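Local coordinates for protein cytochrome C, class II (PDB 4ULV) that carries a covalently attached heme c whose iron binds diatomic gases, and probably takes part in electron transfer, at residues F23-A28 and S42-N47. Numbering follows the deposited sequence.
Sequences FGDMGA and STRADN
D25 and M26 on helix 5-30 meet R44 and A45 on helix 38-51 in a buried contact, part salt bridge, part apolar, between the first two helices of the cytochrome c' four-helix bundle. The helices run roughly antiparallel, with segment axes 9.3 Å apart at an angle of 148°. R44 NE donates to D25 OD2 at 2.8 Å, bent to 143° at the hydrogen, and reaches that oxygen from above the carboxylate plane; carboxylate and guanidinium stand almost perpendicular. One water closes the link, donating to D25 OD2 and accepting from R44 NH2 at the guanidinium edge. D25 OD1 is taken by K34, while R44 NH1 bonds N22 and NH2 pairs with E57 of the second subunit. Alongside, M26 CG packs on R44 CB at 3.6 Å. The bend at chi3 (73°) brings M26 CE onto A45 CB, also 3.6 Å away, and M26 also touches L95 of helix 78-98 and F111 of helix 104-125. A leucine in place of R44 would probably leave D25 OD2 without its cross-helix mate and E57 of the second subunit without its own. One buried arginine thus ties the helix pair to the dimer interface, its charge probably balanced by E57 and by D25, shared with K34.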
ATOM      1  N   PHE A  23       7.702   7.963  -1.964  1.00  9.01           N
ATOM      2  CA  PHE A  23       9.053   8.163  -2.484  1.00 10.26           C
ATOM      3  C   PHE A  23       9.293   9.634  -2.819  1.00  9.79           C
ATOM      4  O   PHE A  23      10.408  10.176  -2.632  1.00 10.98           O
ATOM      5  CB  PHE A  23       9.240   7.296  -3.722  1.00 10.13           C
ATOM      6  CG  PHE A  23      10.681   7.186  -4.193  1.00  9.86           C
ATOM      7  CD1 PHE A  23      11.584   6.476  -3.459  1.00 11.97           C
ATOM      8  CD2 PHE A  23      11.079   7.706  -5.389  1.00 11.41           C
ATOM      9  CE1 PHE A  23      12.902   6.350  -3.833  1.00 13.11           C
ATOM     10  CE2 PHE A  23      12.377   7.588  -5.798  1.00 12.40           C
ATOM     11  CZ  PHE A  23      13.300   6.879  -5.021  1.00 11.81           C
ATOM     12  N   GLY A  24       8.291  10.292  -3.371  1.00  9.10           N
ATOM     13  CA  GLY A  24       8.342  11.724  -3.687  1.00  9.91           C
ATOM     14  C   GLY A  24       8.525  12.634  -2.509  1.00  9.76           C
ATOM     15  O   GLY A  24       9.303  13.576  -2.513  1.00 11.33           O
ATOM     16  N   ASP A  25       7.842  12.277  -1.410  1.00 10.42           N
ATOM     17  CA  ASP A  25       8.050  13.012  -0.160  1.00 10.27           C
ATOM     18  C   ASP A  25       9.456  12.907   0.368  1.00  9.65           C
ATOM     19  O   ASP A  25      10.060  13.898   0.823  1.00 11.35           O
ATOM     20  CB  ASP A  25       7.016  12.646   0.908  1.00 11.58           C
ATOM     21  CG  ASP A  25       7.004  13.635   2.046  1.00 13.58           C
ATOM     22  OD1 ASP A  25       6.665  14.810   1.795  1.00 15.48           O
ATOM     23  OD2 ASP A  25       7.325  13.220   3.201  1.00 14.30           O
ATOM     24  N   MET A  26       9.985  11.689   0.315  1.00  9.26           N
ATOM     25  CA  MET A  26      11.343  11.447   0.740  1.00  8.75           C
ATOM     26  C   MET A  26      12.306  12.291  -0.132  1.00 10.29           C
ATOM     27  O   MET A  26      13.229  12.929   0.389  1.00 11.23           O
ATOM     28  CB  MET A  26      11.651   9.958   0.586  1.00 11.05           C
ATOM     29  CG  MET A  26      10.833   9.118   1.564  1.00 11.68           C
ATOM     30  SD  MET A  26      10.862   7.351   1.113  1.00 15.30           S
ATOM     31  CE  MET A  26      12.470   7.153   1.612  1.00  7.89           C
ATOM     32  N   GLY A  27      12.071  12.280  -1.439  1.00 10.05           N
ATOM     33  CA  GLY A  27      12.996  13.008  -2.346  1.00  9.83           C
ATOM     34  C   GLY A  27      12.853  14.506  -2.091  1.00 10.00           C
ATOM     35  O   GLY A  27      13.907  15.215  -2.054  1.00 12.73           O
ATOM     36  N   ALA A  28      11.657  15.016  -1.807  1.00 10.73           N
ATOM     37  CA  ALA A  28      11.507  16.460  -1.470  1.00 12.32           C
ATOM     38  C   ALA A  28      12.346  16.859  -0.270  1.00 11.32           C
ATOM     39  O   ALA A  28      12.946  17.925  -0.250  1.00 14.02           O
ATOM     40  CB  ALA A  28      10.040  16.838  -1.257  1.00 11.95           C
ATOM     41  N   SER A  42      12.070   7.881   7.514  1.00  8.41           N
ATOM     42  CA  SER A  42      12.219   6.450   7.784  1.00  8.52           C
ATOM     43  C   SER A  42      10.901   5.681   7.582  1.00  8.49           C
ATOM     44  O   SER A  42      10.885   4.661   6.983  1.00  9.10           O
ATOM     45  CB  SER A  42      12.720   6.240   9.213  1.00 11.05           C
ATOM     46  OG  SER A  42      12.712   4.854   9.516  1.00 11.26           O
ATOM     47  N   THR A  43       9.838   6.232   8.126  1.00  8.69           N
ATOM     48  CA  THR A  43       8.556   5.498   8.020  1.00  9.72           C
ATOM     49  C   THR A  43       8.035   5.502   6.545  1.00  9.49           C
ATOM     50  O   THR A  43       7.446   4.484   6.116  1.00 10.74           O
ATOM     51  CB  THR A  43       7.561   5.973   9.056  1.00 11.11           C
ATOM     52  OG1 THR A  43       6.718   4.858   9.420  1.00 14.63           O
ATOM     53  CG2 THR A  43       6.791   7.142   8.568  1.00 10.63           C
ATOM     54  N   ARG A  44       8.379   6.544   5.794  1.00  9.05           N
ATOM     55  CA  ARG A  44       8.106   6.535   4.374  1.00 10.00           C
ATOM     56  C   ARG A  44       8.910   5.493   3.656  1.00  8.57           C
ATOM     57  O   ARG A  44       8.418   4.825   2.738  1.00  9.91           O
ATOM     58  CB  ARG A  44       8.233   7.916   3.743  1.00 10.90           C
ATOM     59  CG  ARG A  44       7.133   8.855   4.288  1.00 12.85           C
ATOM     60  CD  ARG A  44       6.684   9.782   3.262  1.00 12.99           C
ATOM     61  NE  ARG A  44       5.963  10.867   3.805  1.00 10.11           N
ATOM     62  CZ  ARG A  44       4.660  10.836   4.057  1.00 11.71           C
ATOM     63  NH1 ARG A  44       3.986   9.724   3.869  1.00 11.60           N
ATOM     64  NH2 ARG A  44       4.094  11.939   4.502  1.00 13.87           N
ATOM     65  N   ALA A  45      10.184   5.343   4.065  1.00  8.78           N
ATOM     66  CA  ALA A  45      10.965   4.298   3.463  1.00  8.46           C
ATOM     67  C   ALA A  45      10.386   2.918   3.774  1.00  7.95           C
ATOM     68  O   ALA A  45      10.360   2.020   2.908  1.00  9.06           O
ATOM     69  CB  ALA A  45      12.432   4.395   3.977  1.00  7.96           C
ATOM     70  N   ASP A  46       9.894   2.730   4.992  1.00  7.66           N
ATOM     71  CA  ASP A  46       9.246   1.456   5.348  1.00  8.31           C
ATOM     72  C   ASP A  46       7.954   1.293   4.507  1.00  8.34           C
ATOM     73  O   ASP A  46       7.696   0.207   3.998  1.00  9.28           O
ATOM     74  CB  ASP A  46       8.932   1.440   6.843  1.00  8.72           C
ATOM     75  CG  ASP A  46      10.198   1.393   7.737  1.00 10.53           C
ATOM     76  OD1 ASP A  46      11.160   0.767   7.294  1.00 13.41           O
ATOM     77  OD2 ASP A  46      10.225   2.025   8.817  1.00 13.11           O
ATOM     78  N   ASN A  47       7.209   2.383   4.281  1.00  8.90           N
ATOM     79  CA  ASN A  47       6.017   2.323   3.393  1.00  9.86           C
ATOM     80  C   ASN A  47       6.424   1.867   1.995  1.00  8.54           C
ATOM     81  O   ASN A  47       5.819   0.984   1.381  1.00  8.98           O
ATOM     82  CB  ASN A  47       5.342   3.635   3.283  1.00  9.78           C
ATOM     83  CG  ASN A  47       4.609   4.065   4.546  1.00  9.48           C
ATOM     84  OD1 ASN A  47       4.343   3.210   5.430  1.00  9.88           O
ATOM     85  ND2 ASN A  47       4.195   5.304   4.650  1.00  8.32           N
TER
HETATM   86  O   HOH W   1       5.688  14.358   5.001  1.00 17.31           O